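Local coordinates for dihydroorotase (PDB 3PNU), which probably catalyses the reversible cyclisation of carbamoyl aspartate to dihydroorotate in de novo pyrimidine synthesis, using a two-zinc site in a TIM barrel, at residues S298-N301 with L302-L306; P287-A290 with E291-Q295; E240-E243 with A244-L248; D308-C311 with K312-L316. All coordinates share one frame; numbering follows the deposited sequence.

Contact 1. Residues S298-N301 with L302-L306; sequences SEEN and LQKFL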
# COMPACT_ATOMS: atom_id res chain seq x y z
N SER A 298 17.98 12.29 -23.63
CA SER A 298 18.55 13.46 -24.28
C SER A 298 17.68 14.67 -24.04
O SER A 298 16.50 14.56 -23.69
CB SER A 298 18.64 13.22 -25.78
OG SER A 298 17.34 13.15 -26.35
N GLU A 299 18.27 15.85 -24.25
CA GLU A 299 17.53 17.10 -24.10
C GLU A 299 16.40 17.15 -25.14
O GLU A 299 15.32 17.69 -24.87
CB GLU A 299 18.47 18.30 -24.30
CG GLU A 299 17.84 19.68 -24.07
CD GLU A 299 18.87 20.82 -24.15
OE1 GLU A 299 18.53 21.97 -23.78
OE2 GLU A 299 20.02 20.56 -24.58
N GLU A 300 16.66 16.57 -26.31
CA GLU A 300 15.68 16.53 -27.38
C GLU A 300 14.44 15.74 -26.95
O GLU A 300 13.31 16.20 -27.13
CB GLU A 300 16.28 15.88 -28.64
CG GLU A 300 15.26 15.75 -29.80
CD GLU A 300 15.88 15.18 -31.09
OE1 GLU A 300 15.11 14.89 -32.05
OE2 GLU A 300 17.12 15.03 -31.14
N ASN A 301 14.67 14.55 -26.40
CA ASN A 301 13.57 13.71 -25.96
C ASN A 301 12.81 14.32 -24.80
O ASN A 301 11.62 14.13 -24.68
CB ASN A 301 14.05 12.28 -25.71
CG ASN A 301 14.40 11.57 -27.00
OD1 ASN A 301 14.06 12.03 -28.08
ND2 ASN A 301 15.06 10.44 -26.90
N LEU A 302 13.47 15.11 -23.97
CA LEU A 302 12.76 15.78 -22.90
C LEU A 302 11.82 16.85 -23.51
O LEU A 302 10.66 17.02 -23.08
CB LEU A 302 13.72 16.42 -21.91
CG LEU A 302 13.09 17.29 -20.81
CD1 LEU A 302 11.89 16.59 -20.17
CD2 LEU A 302 14.11 17.68 -19.73
N GLN A 303 12.33 17.54 -24.52
CA GLN A 303 11.58 18.59 -25.21
C GLN A 303 10.37 17.98 -25.90
O GLN A 303 9.34 18.63 -26.02
CB GLN A 303 12.50 19.33 -26.21
CG GLN A 303 11.81 20.40 -27.07
CD GLN A 303 11.13 21.50 -26.27
OE1 GLN A 303 11.65 21.98 -25.26
NE2 GLN A 303 9.97 21.92 -26.75
N LYS A 304 10.50 16.74 -26.37
CA LYS A 304 9.39 16.02 -26.99
C LYS A 304 8.32 15.61 -25.97
O LYS A 304 7.11 15.81 -26.18
CB LYS A 304 9.89 14.76 -27.69
CG LYS A 304 10.45 14.93 -29.12
CD LYS A 304 11.18 13.65 -29.54
CE LYS A 304 11.58 13.60 -31.01
NZ LYS A 304 10.44 13.19 -31.90
N PHE A 305 8.78 15.04 -24.87
CA PHE A 305 7.92 14.54 -23.82
C PHE A 305 7.13 15.65 -23.13
O PHE A 305 5.94 15.49 -22.86
CB PHE A 305 8.77 13.71 -22.83
CG PHE A 305 8.01 13.15 -21.66
CD1 PHE A 305 6.92 12.31 -21.85
CD2 PHE A 305 8.42 13.43 -20.36
CE1 PHE A 305 6.24 11.80 -20.76
CE2 PHE A 305 7.74 12.92 -19.28
CZ PHE A 305 6.65 12.10 -19.48
N LEU A 306 7.78 16.79 -22.89
CA LEU A 306 7.16 17.94 -22.24
C LEU A 306 6.41 18.88 -23.16
O LEU A 306 5.60 19.69 -22.68
CB LEU A 306 8.23 18.80 -21.57
CG LEU A 306 8.59 18.64 -20.12
CD1 LEU A 306 9.79 19.53 -19.83
CD2 LEU A 306 7.38 19.04 -19.26

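Contact 2. Residues P287-A290 with E291-Q295; sequences PVLA and ELFKQ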
# COMPACT_ATOMS: atom_id res chain seq x y z
N PRO A 287 13.07 20.67 -12.71
CA PRO A 287 14.43 20.26 -12.33
C PRO A 287 14.56 18.73 -12.17
O PRO A 287 15.54 18.14 -12.67
CB PRO A 287 14.67 21.02 -11.01
CG PRO A 287 13.33 21.56 -10.57
CD PRO A 287 12.46 21.63 -11.78
N VAL A 288 13.56 18.10 -11.55
CA VAL A 288 13.62 16.64 -11.38
C VAL A 288 13.67 15.98 -12.75
O VAL A 288 14.52 15.12 -12.99
CB VAL A 288 12.46 16.08 -10.52
CG1 VAL A 288 12.65 14.57 -10.30
CG2 VAL A 288 12.36 16.82 -9.17
N LEU A 289 12.80 16.41 -13.68
CA LEU A 289 12.82 15.87 -15.05
C LEU A 289 14.15 16.12 -15.75
O LEU A 289 14.68 15.26 -16.47
CB LEU A 289 11.69 16.44 -15.92
CG LEU A 289 10.28 15.86 -15.76
CD1 LEU A 289 9.29 16.62 -16.63
CD2 LEU A 289 10.25 14.38 -16.11
N ALA A 290 14.69 17.32 -15.54
CA ALA A 290 15.98 17.67 -16.14
C ALA A 290 17.04 16.64 -15.71
O ALA A 290 17.73 16.07 -16.54
CB ALA A 290 16.37 19.09 -15.73
N GLU A 291 17.16 16.39 -14.41
CA GLU A 291 18.15 15.42 -13.91
C GLU A 291 17.93 14.02 -14.53
O GLU A 291 18.88 13.40 -15.05
CB GLU A 291 18.17 15.40 -12.36
CG GLU A 291 19.07 14.32 -11.66
CD GLU A 291 20.56 14.33 -12.07
OE1 GLU A 291 21.30 13.42 -11.63
OE2 GLU A 291 20.99 15.21 -12.83
N LEU A 292 16.68 13.55 -14.49
CA LEU A 292 16.30 12.25 -15.05
C LEU A 292 16.70 12.07 -16.50
O LEU A 292 17.30 11.05 -16.86
CB LEU A 292 14.79 12.04 -14.93
CG LEU A 292 14.30 11.47 -13.61
CD1 LEU A 292 12.80 11.69 -13.45
CD2 LEU A 292 14.68 9.98 -13.57
N PHE A 293 16.33 13.03 -17.33
CA PHE A 293 16.66 12.94 -18.76
C PHE A 293 18.16 13.00 -19.05
O PHE A 293 18.61 12.37 -20.00
CB PHE A 293 15.81 13.90 -19.61
CG PHE A 293 14.43 13.37 -19.89
CD1 PHE A 293 13.47 13.34 -18.88
CD2 PHE A 293 14.09 12.89 -21.16
CE1 PHE A 293 12.20 12.83 -19.13
CE2 PHE A 293 12.83 12.38 -21.41
CZ PHE A 293 11.88 12.36 -20.39
N LYS A 294 18.95 13.74 -18.27
CA LYS A 294 20.42 13.71 -18.49
C LYS A 294 20.98 12.31 -18.25
O LYS A 294 21.72 11.77 -19.08
CB LYS A 294 21.19 14.67 -17.59
CG LYS A 294 21.20 16.10 -18.02
CD LYS A 294 22.22 16.91 -17.20
CE LYS A 294 23.68 16.46 -17.42
NZ LYS A 294 24.64 17.27 -16.60
N GLN A 295 20.61 11.72 -17.12
CA GLN A 295 21.12 10.39 -16.76
C GLN A 295 20.66 9.29 -17.71
O GLN A 295 21.41 8.35 -17.97
CB GLN A 295 20.68 10.01 -15.34
CG GLN A 295 21.16 10.94 -14.20
CD GLN A 295 22.67 10.91 -13.99
OE1 GLN A 295 23.40 10.12 -14.60
NE2 GLN A 295 23.16 11.80 -13.10

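Contact 3. Residues E240-E243 with A244-L248; sequences EDKE and ALCEL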
# COMPACT_ATOMS: atom_id res chain seq x y z
N GLU A 240 8.96 -3.67 -13.45
CA GLU A 240 8.82 -3.77 -14.90
C GLU A 240 7.80 -2.77 -15.44
O GLU A 240 7.87 -2.36 -16.61
CB GLU A 240 8.57 -5.23 -15.38
CG GLU A 240 7.74 -6.10 -14.44
CD GLU A 240 8.58 -6.70 -13.31
OE1 GLU A 240 9.68 -7.24 -13.57
OE2 GLU A 240 8.13 -6.64 -12.16
N ASP A 241 6.88 -2.35 -14.59
CA ASP A 241 5.90 -1.36 -14.99
C ASP A 241 6.62 -0.02 -15.15
O ASP A 241 6.44 0.66 -16.15
CB ASP A 241 4.75 -1.28 -13.99
CG ASP A 241 3.89 -2.53 -13.99
OD1 ASP A 241 3.49 -2.99 -15.09
OD2 ASP A 241 3.60 -3.05 -12.90
N LYS A 242 7.44 0.34 -14.16
CA LYS A 242 8.18 1.59 -14.17
C LYS A 242 9.16 1.64 -15.32
O LYS A 242 9.31 2.67 -15.97
CB LYS A 242 8.96 1.76 -12.89
CG LYS A 242 9.60 3.10 -12.80
CD LYS A 242 10.37 3.29 -11.56
CE LYS A 242 11.66 2.53 -11.55
NZ LYS A 242 12.47 3.04 -10.42
N GLU A 243 9.85 0.53 -15.57
CA GLU A 243 10.79 0.47 -16.66
C GLU A 243 10.08 0.75 -17.99
O GLU A 243 10.58 1.54 -18.78
CB GLU A 243 11.51 -0.88 -16.69
CG GLU A 243 12.47 -1.16 -15.53
CD GLU A 243 13.73 -0.28 -15.53
OE1 GLU A 243 14.85 -0.86 -15.60
OE2 GLU A 243 13.61 0.96 -15.50
N ALA A 244 8.92 0.15 -18.22
CA ALA A 244 8.20 0.38 -19.48
C ALA A 244 7.78 1.84 -19.63
O ALA A 244 7.85 2.39 -20.73
CB ALA A 244 7.01 -0.52 -19.59
N LEU A 245 7.37 2.48 -18.52
CA LEU A 245 6.99 3.90 -18.56
C LEU A 245 8.22 4.74 -18.91
O LEU A 245 8.14 5.66 -19.73
CB LEU A 245 6.41 4.35 -17.21
CG LEU A 245 5.09 3.70 -16.77
CD1 LEU A 245 4.77 3.93 -15.30
CD2 LEU A 245 3.94 4.20 -17.65
N CYS A 246 9.37 4.43 -18.29
CA CYS A 246 10.61 5.16 -18.54
C CYS A 246 11.07 5.00 -20.00
O CYS A 246 11.50 5.95 -20.62
CB CYS A 246 11.72 4.70 -17.58
SG CYS A 246 11.47 5.24 -15.91
N GLU A 247 10.98 3.80 -20.53
CA GLU A 247 11.35 3.53 -21.91
C GLU A 247 10.52 4.41 -22.87
O GLU A 247 11.05 4.92 -23.86
CB GLU A 247 11.22 2.03 -22.18
CG GLU A 247 11.68 1.53 -23.56
CD GLU A 247 10.63 1.70 -24.67
OE1 GLU A 247 10.93 1.33 -25.83
OE2 GLU A 247 9.50 2.18 -24.39
N LEU A 248 9.24 4.61 -22.59
CA LEU A 248 8.41 5.43 -23.47
C LEU A 248 8.76 6.90 -23.33
O LEU A 248 8.87 7.62 -24.32
CB LEU A 248 6.91 5.24 -23.19
CG LEU A 248 6.25 3.90 -23.57
CD1 LEU A 248 4.77 3.95 -23.19
CD2 LEU A 248 6.39 3.58 -25.06

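Contact 4. Residues D308-C311 with K312-L316; sequences DNTC and KIYDL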
# COMPACT_ATOMS: atom_id res chain seq x y z
N ASP A 308 6.78 18.98 -27.50
CA ASP A 308 6.58 18.72 -28.95
C ASP A 308 5.55 17.63 -29.27
O ASP A 308 4.84 17.74 -30.29
CB ASP A 308 7.90 18.40 -29.68
CG ASP A 308 8.97 19.47 -29.49
OD1 ASP A 308 8.74 20.48 -28.81
OD2 ASP A 308 10.08 19.28 -30.02
N ASN A 309 5.46 16.60 -28.44
CA ASN A 309 4.51 15.52 -28.70
C ASN A 309 3.10 16.06 -28.62
O ASN A 309 2.28 15.84 -29.51
CB ASN A 309 4.70 14.34 -27.74
CG ASN A 309 6.02 13.61 -27.95
OD1 ASN A 309 6.83 14.01 -28.79
ND2 ASN A 309 6.26 12.53 -27.17
N THR A 310 2.81 16.77 -27.54
CA THR A 310 1.51 17.35 -27.38
C THR A 310 1.25 18.31 -28.53
O THR A 310 0.20 18.25 -29.15
CB THR A 310 1.40 18.14 -26.08
OG1 THR A 310 1.54 17.25 -24.97
CG2 THR A 310 0.08 18.86 -26.00
N CYS A 311 2.20 19.18 -28.82
CA CYS A 311 2.02 20.16 -29.91
C CYS A 311 1.69 19.50 -31.24
O CYS A 311 0.82 19.97 -31.95
CB CYS A 311 3.23 21.11 -30.05
SG CYS A 311 3.33 22.31 -28.69
N LYS A 312 2.36 18.41 -31.55
CA LYS A 312 2.11 17.70 -32.81
C LYS A 312 0.75 17.00 -32.82
O LYS A 312 0.03 17.06 -33.81
CB LYS A 312 3.23 16.69 -33.09
CG LYS A 312 3.03 15.97 -34.39
CD LYS A 312 4.22 15.13 -34.78
CE LYS A 312 3.99 14.49 -36.14
NZ LYS A 312 5.24 13.82 -36.60
N ILE A 313 0.39 16.35 -31.72
CA ILE A 313 -0.87 15.64 -31.57
C ILE A 313 -2.09 16.53 -31.75
O ILE A 313 -3.07 16.13 -32.39
CB ILE A 313 -0.95 14.96 -30.20
CG1 ILE A 313 0.02 13.78 -30.17
CG2 ILE A 313 -2.39 14.49 -29.90
CD1 ILE A 313 0.21 13.16 -28.81
N TYR A 314 -2.03 17.73 -31.18
CA TYR A 314 -3.17 18.65 -31.24
C TYR A 314 -3.01 19.85 -32.19
O TYR A 314 -3.97 20.56 -32.42
CB TYR A 314 -3.51 19.19 -29.83
CG TYR A 314 -3.90 18.14 -28.83
CD1 TYR A 314 -2.99 17.67 -27.89
CD2 TYR A 314 -5.19 17.58 -28.83
CE1 TYR A 314 -3.35 16.70 -26.98
CE2 TYR A 314 -5.54 16.60 -27.93
CZ TYR A 314 -4.61 16.17 -27.00
OH TYR A 314 -4.93 15.20 -26.07
N ASP A 315 -1.81 20.06 -32.75
CA ASP A 315 -1.53 21.20 -33.64
C ASP A 315 -1.64 22.49 -32.90
O ASP A 315 -2.44 23.35 -33.24
CB ASP A 315 -2.48 21.28 -34.84
CG ASP A 315 -1.97 20.55 -36.05
OD1 ASP A 315 -0.73 20.49 -36.23
OD2 ASP A 315 -2.81 20.07 -36.83
N LEU A 316 -0.84 22.61 -31.86
CA LEU A 316 -0.86 23.81 -31.07
C LEU A 316 0.14 24.82 -31.64
O LEU A 316 1.11 24.45 -32.30
CB LEU A 316 -0.48 23.50 -29.62
CG LEU A 316 -1.30 22.43 -28.93
CD1 LEU A 316 -0.73 22.24 -27.54
CD2 LEU A 316 -2.78 22.77 -28.88

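Contact 1. Residues S298-N301 with L302-L306
L302 makes the first complete turn of helix 299-314, its N giving a 3.1 Å hydrogen bond to O of S298. That residue is the N-cap: its OG accepts from N301 N at 3.0 Å in a nearly straight bond (164°), so S298 grips the helix start with both backbone and side chain. Next comes Q303, whose N bonds to O of E299, while its amide turns elsewhere, with NE2 donating to D308 and OE1 accepting from K28 N. K304 carries the side-chain contact. Its CG is anti to the carbonyl carbon (chi1 -84°), which sends the chain back along the first turn, beside N301 and pointing the same way; CD comes within 3.6 Å of N301 OD1. The extended E300 side chain runs alongside as well, OE1 lying 3.9 Å from K304 CE. F305 N then closes the next turn on O of N301. Chemically, K304 offers its neighbours methylene groups rather than its charge: NZ stays 5.0 Å from E300 OE1, so any attraction between the opposite charges probably acts at a distance and not through a salt bridge, while N301 anchors itself through ND2 to F250 O.

Contact 2. Residues P287-A290 with E291-Q295
The ring of F293 meets L289 along one edge, where the carbonyl oxygen of L289 lies close to the ring plane, 3.3 Å from CD1. The two side chains also lie side by side, pointing the same way, and CD2 of L289 touches CE1 of F293 at 3.9 Å. A further aromatic group, F250, packs against F293 edge-to-face, and L302 from the following helix also reaches it. Two more flat groups, the amide of Q295 and the carboxylate of E291, meet one turn apart: NE2 of Q295 bonds to OE1 of E291 at 2.9 Å, almost straight at 173°. The acceptor lies in the plane of the glutamine amide, whereas the amide approaches from above the carboxylate, 35° out of its plane. A bend at chi2 of E291 (55°) carries the carboxylate along the helix toward Q295, and its OE2 has a long, weak ion pair with K354. The apolar flank is continued by V288 CG1 and L292 CD1, 4.3 Å apart, with L211 touching both residues. Underneath, the backbone is regular: N of E291, L292, F293 and K294 bond to O of P287, V288, L289 and A290, the F293 bond measuring 2.9 Å. K294 sends its ammonium group away to N23. The chemistry is that of an amphipathic helix: leucine, valine and phenylalanine share the faces turned to the protein, while a hydrogen bond between a neutral amide and a carboxylate, not a salt bridge, links the polar ends of Q295 and E291.

Contact 3. Residues E240-E243 with A244-L248
A244, L245, C246 and E247 each donate their backbone N to the O four residues earlier, on E240, D241, K242 and E243, the first bond being the longest at 3.2 Å and its donor standing 40° out of the E240 carbonyl plane while the last follows the carbonyl almost straight. The side chains add little direct contact between themselves; most rest on carbonyl oxygens of the turn before. L245 is one example. With CG anti to its own carbonyl carbon (chi1 -65°), the branch folds back along the helix until CG is 3.4 Å from D241 O. The methyl of A244 lies 3.6 Å from E240 O, at the turn where the first bond is tilted. C246 is directed at the preceding turn, its SG 3.4 Å from K242 O and 4.2 Å from K242 CG, a loose approach of sulfur to methylene. K242 does not end there: its chain leaves the helix and NZ is held by the carbonyl of I215. D241 likewise looks outward, one carboxylate oxygen accepting from K193 N and the other from R238 N, so a single side chain joins the chain just before this helix to the first residue of helix 193-201. Helix 193-201 packs against it, C196 meeting A244, L245 and L248. L245 also touches the loop residues I190 and H213, and C246 touches L214, which sets helix 239-250 against helix 193-201 and the loops that follow strands 185-187 and 205-209.

Contact 4. Residues D308-C311 with K312-L316
The carbonyl of C311, in the last turn of helix 299-314, takes two donors where the chain leaves the helix, after K312, I313 and Y314 have bonded to O of D308, N309 and T310 in ordinary helical fashion. D315 N comes to C311 O at 2.8 Å but bends to 124°, a weak bond, whereas L316 N approaches the same oxygen on a lone pair at 3.1 Å and is straighter. D315 itself has a positive phi of 65°, which turns the chain back so that L316 faces the helix it has just left. There its CB meets SG of C311 at 4.1 Å, and CD1 reaches the methyl CG2 of T310 at 3.8 Å, crossing it at a slant. The same methyl is used again by the Y314 ring, whose CD1 lies 3.8 Å away. T310 O sits at the edge of that ring, near its plane, while CG2 of I313 stands over the ring centre, 3.7 Å above it, a CH-pi approach between sequence neighbours; F113 adds an edge-to-face partner. I313 also folds along the turn before, with CG1 anti to its carbonyl carbon (chi1 -71°) and close to N309 O. The amide of N309 donates to V256 O and G252 O. The six-to-one bond from L316 to C311, the positive phi of D315 and the apolar C311-L316 contact make a Schellman-like helix C-terminus. In this TIM barrel the capped helix covers strands 31-35 and 256-258, both of which T310 touches.

In the fold
In chain order the four come as contact 3, contact 2, contact 1 and contact 4. Contacts 1 and 4 share helix 299-314, their centres about 13 Å apart, and K304 O to N309 N is a probable hydrogen bond between them. Contact 2 lies on the preceding helix, 285-296, its centre about 10 Å from that of contact 1; there F293 CZ packs on F305 CD2 at 3.6 Å. Contact 3, on helix 239-250, touches none of the others, its centre lying about 16 Å from contacts 1 and 2. The three helices pack around the barrel that holds the zinc ligands: side chains of contacts 1, 2 and 4 come within about 10, 12 and 10 Å of H34, and contact 3 within about 8 Å of H189.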